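Local coordinates for protein dipeptide Epimerase (PDB 3JVA) that is a magnesium-binding member of the mandelate racemase/muconate lactonizing enzyme family, with the barrel domain of the enolase superfamily, at residues C288-M293 against A305-A310; I299-A304 against G332-E337. All coordinates share one frame; numbering follows the deposited sequence.

Interaction 1 (C288-M293 against A305-A310); sequences CMIGCM and AHLAAA
Ile290 has its backbone hydrogen-bonded to Arg316 and Asp318, and from that inner strand its side chain reaches across to Leu307 and Ala308 on helix 298-310. The two branches of the isoleucine share the work. CG1 lies anti to the backbone N (chi1 -175°) and carries CD1 out to Leu307, where it meets CD2 at 4.0 Å, the two chains crossing at a slant. CG2, set between the backbone N and the carbonyl carbon, rests against Ala308 CB, 3.8 Å away. With only a methyl at Ala308, the helix comes close to the strand here: Ile290 CA and Ala308 CA are 6.9 Å apart. Everything that meets is aliphatic and buried, so the contact rests on van der Waals packing and the burial of apolar surface. This is the strand-to-helix packing of a beta-alpha-beta crossover in a TIM-type barrel. Strand 287-290 runs parallel between 260-263 and 314-317, and helix 298-310 lies over it before the chain returns as 314-317; Ile314 of that strand touches Ile290, Leu307 and Ala308 alike, while helix 271-284 meets Leu307 through Ala274 and Leu275.

Interaction 2 (I299-A304 against G332-E337); sequences IGITAA and GGVSLE
Val334 and Thr302 make the polar link: the amide N of Val334 gives its hydrogen to Thr302 OG1 at 3.0 Å, nearly straight at 169°. The threonine is turned so that OG1 stands anti to its own carbonyl carbon, beside the backbone N (chi1 -58°), where it also hydrogen-bonds Thr298 O one turn earlier in the helix. The hydroxyl thus has two partners, giving its proton to the carbonyl and accepting the amide N-H, which probably fixes its rotation.

Next to this bond the packing is close. Ile301 CG2 lies 3.9 Å from Val334 CB and about as far from both valine methyls, so that it rests against the fork of the valine, the two side chains crossing at about a right angle. The rest of Ile301 turns off toward Cys292 and Ala321. On the other flank Gly333, whose positive phi (72°) favours glycine, has no side chain in the way, and its CA comes to 3.5 Å from Thr302 OG1.

Either way along the chain from the valine exposure rises: Gly333 before it is partly exposed, and Ser335 and Glu337 after it are exposed; Ser335 O, though, is hydrogen-bonded to Thr322 OG1.

The contact lays the connection between strands 331-332 and 341-343 against helix 298-310 of the barrel domain, with Ile352 of strand 352-353 also touching Thr302. Its chemistry implies a directed attachment: one well-aligned hydrogen bond probably fixes the main chain at Val334, and a small aliphatic patch beside it, Ile301 CG2, covers part of the valine.

Both contacts use helix 298-310, interaction 1 its later turns and interaction 2 its earlier ones, with centres about 11 Å apart. Interaction 1 lies in the buried layer between the barrel's strands and the surrounding helices and is wholly aliphatic; interaction 2 lies farther out, where a loop runs toward solvent, and adds a backbone-to-hydroxyl bond to its apolar packing. The two are in direct touch: Ile290 CD1 lies 3.6 Å from Ala304 CB, and Cys292 CB lies equally far from Ile301 CD1. Thus strand 287-290 and the loop at 332-337 are joined through the one helix, regular barrel packing grading into an irregular, partly polar contact, still buried but bordered by exposed loop residues.

Interaction 1 (C288-M293 against A305-A310)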
ATOM      1  N   CYS B 288      -4.648 -28.357   1.754  1.00 17.96           N
ATOM      2  CA  CYS B 288      -6.100 -28.464   1.694  1.00 18.68           C
ATOM      3  C   CYS B 288      -6.630 -29.684   2.429  1.00 18.41           C
ATOM      4  O   CYS B 288      -5.952 -30.700   2.547  1.00 19.83           O
ATOM      5  CB  CYS B 288      -6.574 -28.560   0.235  1.00 19.25           C
ATOM      6  SG  CYS B 288      -6.507 -27.007  -0.683  1.00 20.89           S
ATOM      7  N   MET B 289      -7.844 -29.561   2.945  1.00 19.95           N
ATOM      8  CA  MET B 289      -8.513 -30.682   3.577  1.00 18.39           C
ATOM      9  C   MET B 289      -9.770 -30.797   2.742  1.00 19.45           C
ATOM     10  O   MET B 289     -10.132 -29.854   2.039  1.00 20.30           O
ATOM     11  CB  MET B 289      -8.907 -30.389   5.027  1.00 19.16           C
ATOM     12  CG  MET B 289      -9.725 -31.521   5.656  1.00 20.62           C
ATOM     13  SD  MET B 289      -9.953 -31.357   7.458  1.00 25.04           S
ATOM     14  CE  MET B 289     -11.506 -30.520   7.536  1.00 26.49           C
ATOM     15  N   ILE B 290     -10.425 -31.947   2.777  1.00 19.42           N
ATOM     16  CA  ILE B 290     -11.668 -32.082   2.040  1.00 18.56           C
ATOM     17  C   ILE B 290     -12.683 -32.646   3.022  1.00 21.26           C
ATOM     18  O   ILE B 290     -12.391 -33.596   3.756  1.00 22.26           O
ATOM     19  CB  ILE B 290     -11.524 -32.994   0.785  1.00 20.08           C
ATOM     20  CG1 ILE B 290     -12.841 -32.982  -0.003  1.00 20.15           C
ATOM     21  CG2 ILE B 290     -11.137 -34.408   1.190  1.00 20.97           C
ATOM     22  CD1 ILE B 290     -12.698 -33.392  -1.474  1.00 18.76           C
ATOM     23  N   GLY B 291     -13.854 -32.019   3.066  1.00 19.03           N
ATOM     24  CA  GLY B 291     -14.896 -32.449   3.979  1.00 19.86           C
ATOM     25  C   GLY B 291     -16.155 -32.918   3.278  1.00 19.65           C
ATOM     26  O   GLY B 291     -16.125 -33.260   2.092  1.00 20.52           O
ATOM     27  N   CYS B 292     -17.268 -32.927   4.007  1.00 19.39           N
ATOM     28  CA  CYS B 292     -18.538 -33.369   3.448  1.00 20.63           C
ATOM     29  C   CYS B 292     -19.712 -32.657   4.097  1.00 22.03           C
ATOM     30  O   CYS B 292     -19.563 -32.005   5.138  1.00 21.69           O
ATOM     31  CB  CYS B 292     -18.699 -34.885   3.627  1.00 18.65           C
ATOM     32  SG  CYS B 292     -18.678 -35.444   5.353  1.00 23.12           S
ATOM     33  N   MET B 293     -20.879 -32.785   3.472  1.00 22.44           N
ATOM     34  CA  MET B 293     -22.105 -32.168   3.972  1.00 22.36           C
ATOM     35  C   MET B 293     -22.820 -33.159   4.882  1.00 22.09           C
ATOM     36  O   MET B 293     -22.589 -34.365   4.806  1.00 21.38           O
ATOM     37  CB  MET B 293     -23.046 -31.821   2.811  1.00 22.55           C
ATOM     38  CG  MET B 293     -22.416 -31.027   1.689  1.00 25.95           C
ATOM     39  SD  MET B 293     -21.779 -29.445   2.237  1.00 28.74           S
ATOM     40  CE  MET B 293     -23.301 -28.567   2.521  1.00 27.79           C
ATOM     41  N   ALA B 305     -13.167 -38.949  -1.795  1.00 17.34           N
ATOM     42  CA  ALA B 305     -12.068 -39.815  -1.384  1.00 19.50           C
ATOM     43  C   ALA B 305     -11.090 -40.067  -2.532  1.00 18.58           C
ATOM     44  O   ALA B 305      -9.877 -40.066  -2.328  1.00 19.46           O
ATOM     45  CB  ALA B 305     -12.615 -41.139  -0.843  1.00 19.17           C
ATOM     46  N   HIS B 306     -11.610 -40.281  -3.737  1.00 19.38           N
ATOM     47  CA  HIS B 306     -10.744 -40.496  -4.895  1.00 19.06           C
ATOM     48  C   HIS B 306      -9.910 -39.241  -5.141  1.00 18.47           C
ATOM     49  O   HIS B 306      -8.720 -39.322  -5.425  1.00 20.32           O
ATOM     50  CB  HIS B 306     -11.583 -40.830  -6.136  1.00 18.61           C
ATOM     51  CG  HIS B 306     -11.980 -42.273  -6.218  1.00 19.77           C
ATOM     52  ND1 HIS B 306     -11.259 -43.202  -6.934  1.00 18.54           N
ATOM     53  CD2 HIS B 306     -12.989 -42.955  -5.625  1.00 20.40           C
ATOM     54  CE1 HIS B 306     -11.805 -44.395  -6.780  1.00 20.74           C
ATOM     55  NE2 HIS B 306     -12.856 -44.273  -5.989  1.00 21.76           N
ATOM     56  N   LEU B 307     -10.542 -38.078  -5.029  1.00 18.29           N
ATOM     57  CA  LEU B 307      -9.839 -36.816  -5.224  1.00 18.23           C
ATOM     58  C   LEU B 307      -8.762 -36.617  -4.155  1.00 19.02           C
ATOM     59  O   LEU B 307      -7.626 -36.249  -4.465  1.00 18.84           O
ATOM     60  CB  LEU B 307     -10.820 -35.646  -5.162  1.00 19.40           C
ATOM     61  CG  LEU B 307     -10.159 -34.265  -5.269  1.00 19.74           C
ATOM     62  CD1 LEU B 307      -9.391 -34.146  -6.589  1.00 20.46           C
ATOM     63  CD2 LEU B 307     -11.219 -33.187  -5.166  1.00 19.46           C
ATOM     64  N   ALA B 308      -9.130 -36.855  -2.900  1.00 18.38           N
ATOM     65  CA  ALA B 308      -8.202 -36.688  -1.785  1.00 19.64           C
ATOM     66  C   ALA B 308      -7.007 -37.620  -1.944  1.00 20.70           C
ATOM     67  O   ALA B 308      -5.857 -37.205  -1.797  1.00 20.58           O
ATOM     68  CB  ALA B 308      -8.915 -36.965  -0.467  1.00 20.98           C
ATOM     69  N   ALA B 309      -7.277 -38.880  -2.257  1.00 18.91           N
ATOM     70  CA  ALA B 309      -6.197 -39.840  -2.431  1.00 20.30           C
ATOM     71  C   ALA B 309      -5.294 -39.466  -3.604  1.00 19.86           C
ATOM     72  O   ALA B 309      -4.080 -39.652  -3.546  1.00 21.33           O
ATOM     73  CB  ALA B 309      -6.775 -41.238  -2.644  1.00 20.66           C
ATOM     74  N   ALA B 310      -5.891 -38.928  -4.664  1.00 19.47           N
ATOM     75  CA  ALA B 310      -5.141 -38.570  -5.866  1.00 18.78           C
ATOM     76  C   ALA B 310      -4.245 -37.341  -5.779  1.00 18.42           C
ATOM     77  O   ALA B 310      -3.206 -37.291  -6.438  1.00 17.86           O
ATOM     78  CB  ALA B 310      -6.104 -38.405  -7.038  1.00 18.72           C
TER

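Interaction 2 (I299-A304 against G332-E337)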
ATOM      1  N   ILE B 299     -22.063 -41.774  -2.704  1.00 20.18           N
ATOM      2  CA  ILE B 299     -21.495 -41.223  -3.931  1.00 20.39           C
ATOM      3  C   ILE B 299     -20.626 -39.985  -3.677  1.00 19.38           C
ATOM      4  O   ILE B 299     -19.487 -39.909  -4.141  1.00 17.84           O
ATOM      5  CB  ILE B 299     -22.600 -40.871  -4.931  1.00 20.60           C
ATOM      6  CG1 ILE B 299     -23.385 -42.139  -5.289  1.00 22.86           C
ATOM      7  CG2 ILE B 299     -21.985 -40.248  -6.182  1.00 20.14           C
ATOM      8  CD1 ILE B 299     -24.652 -41.882  -6.087  1.00 22.75           C
ATOM      9  N   GLY B 300     -21.164 -39.021  -2.942  1.00 19.98           N
ATOM     10  CA  GLY B 300     -20.400 -37.821  -2.652  1.00 20.70           C
ATOM     11  C   GLY B 300     -19.109 -38.125  -1.912  1.00 20.26           C
ATOM     12  O   GLY B 300     -18.051 -37.569  -2.221  1.00 18.56           O
ATOM     13  N   ILE B 301     -19.188 -39.018  -0.931  1.00 20.47           N
ATOM     14  CA  ILE B 301     -18.018 -39.377  -0.149  1.00 19.70           C
ATOM     15  C   ILE B 301     -16.969 -40.074  -1.002  1.00 18.90           C
ATOM     16  O   ILE B 301     -15.777 -39.791  -0.889  1.00 18.23           O
ATOM     17  CB  ILE B 301     -18.393 -40.305   1.032  1.00 19.59           C
ATOM     18  CG1 ILE B 301     -19.169 -39.514   2.091  1.00 19.45           C
ATOM     19  CG2 ILE B 301     -17.139 -40.936   1.615  1.00 20.83           C
ATOM     20  CD1 ILE B 301     -18.354 -38.391   2.751  1.00 21.39           C
ATOM     21  N   THR B 302     -17.415 -40.985  -1.858  1.00 18.81           N
ATOM     22  CA  THR B 302     -16.491 -41.728  -2.703  1.00 18.65           C
ATOM     23  C   THR B 302     -15.759 -40.813  -3.677  1.00 19.34           C
ATOM     24  O   THR B 302     -14.543 -40.931  -3.856  1.00 18.35           O
ATOM     25  CB  THR B 302     -17.241 -42.847  -3.455  1.00 20.30           C
ATOM     26  OG1 THR B 302     -17.872 -43.702  -2.492  1.00 19.46           O
ATOM     27  CG2 THR B 302     -16.272 -43.679  -4.295  1.00 18.20           C
ATOM     28  N   ALA B 303     -16.490 -39.887  -4.289  1.00 19.71           N
ATOM     29  CA  ALA B 303     -15.876 -38.959  -5.225  1.00 20.56           C
ATOM     30  C   ALA B 303     -14.796 -38.163  -4.492  1.00 19.62           C
ATOM     31  O   ALA B 303     -13.669 -38.037  -4.968  1.00 19.57           O
ATOM     32  CB  ALA B 303     -16.933 -38.016  -5.805  1.00 20.19           C
ATOM     33  N   ALA B 304     -15.142 -37.641  -3.321  1.00 19.60           N
ATOM     34  CA  ALA B 304     -14.191 -36.860  -2.537  1.00 19.30           C
ATOM     35  C   ALA B 304     -12.963 -37.677  -2.134  1.00 19.55           C
ATOM     36  O   ALA B 304     -11.846 -37.162  -2.138  1.00 19.90           O
ATOM     37  CB  ALA B 304     -14.882 -36.287  -1.296  1.00 19.33           C
ATOM     38  N   GLY B 332     -21.247 -50.601  -3.501  1.00 23.94           N
ATOM     39  CA  GLY B 332     -19.872 -50.219  -3.768  1.00 23.99           C
ATOM     40  C   GLY B 332     -19.451 -48.885  -3.181  1.00 24.07           C
ATOM     41  O   GLY B 332     -20.187 -48.276  -2.406  1.00 23.71           O
ATOM     42  N   GLY B 333     -18.258 -48.433  -3.556  1.00 23.71           N
ATOM     43  CA  GLY B 333     -17.745 -47.174  -3.047  1.00 24.13           C
ATOM     44  C   GLY B 333     -17.351 -47.302  -1.587  1.00 24.75           C
ATOM     45  O   GLY B 333     -17.208 -48.411  -1.068  1.00 22.91           O
ATOM     46  N   VAL B 334     -17.166 -46.167  -0.925  1.00 23.52           N
ATOM     47  CA  VAL B 334     -16.791 -46.153   0.487  1.00 24.47           C
ATOM     48  C   VAL B 334     -17.906 -46.812   1.302  1.00 24.59           C
ATOM     49  O   VAL B 334     -19.058 -46.389   1.243  1.00 23.50           O
ATOM     50  CB  VAL B 334     -16.558 -44.699   0.954  1.00 22.68           C
ATOM     51  CG1 VAL B 334     -16.370 -44.643   2.472  1.00 21.43           C
ATOM     52  CG2 VAL B 334     -15.334 -44.134   0.244  1.00 22.99           C
ATOM     53  N   SER B 335     -17.548 -47.851   2.058  1.00 25.85           N
ATOM     54  CA  SER B 335     -18.511 -48.600   2.868  1.00 27.52           C
ATOM     55  C   SER B 335     -19.083 -47.858   4.072  1.00 25.56           C
ATOM     56  O   SER B 335     -18.559 -46.829   4.499  1.00 24.64           O
ATOM     57  CB  SER B 335     -17.875 -49.903   3.364  1.00 30.20           C
ATOM     58  OG  SER B 335     -17.477 -50.717   2.275  1.00 38.02           O
ATOM     59  N   LEU B 336     -20.165 -48.406   4.620  1.00 25.51           N
ATOM     60  CA  LEU B 336     -20.825 -47.829   5.787  1.00 25.50           C
ATOM     61  C   LEU B 336     -19.997 -48.121   7.027  1.00 26.04           C
ATOM     62  O   LEU B 336     -20.172 -47.484   8.063  1.00 25.44           O
ATOM     63  CB  LEU B 336     -22.219 -48.440   5.987  1.00 27.90           C
ATOM     64  CG  LEU B 336     -23.317 -48.212   4.951  1.00 29.90           C
ATOM     65  CD1 LEU B 336     -23.694 -46.741   4.898  1.00 28.17           C
ATOM     66  CD2 LEU B 336     -22.837 -48.697   3.601  1.00 33.93           C
ATOM     67  N   GLU B 337     -19.103 -49.098   6.912  1.00 26.49           N
ATOM     68  CA  GLU B 337     -18.256 -49.507   8.029  1.00 28.83           C
ATOM     69  C   GLU B 337     -17.364 -48.373   8.535  1.00 29.00           C
ATOM     70  O   GLU B 337     -16.625 -47.766   7.763  1.00 29.00           O
ATOM     71  CB  GLU B 337     -17.391 -50.691   7.600  1.00 31.60           C
ATOM     72  CG  GLU B 337     -16.597 -51.332   8.722  1.00 37.66           C
ATOM     73  CD  GLU B 337     -15.718 -52.463   8.224  1.00 40.11           C
ATOM     74  OE1 GLU B 337     -14.765 -52.188   7.466  1.00 41.72           O
ATOM     75  OE2 GLU B 337     -15.987 -53.627   8.586  1.00 44.37           O
TER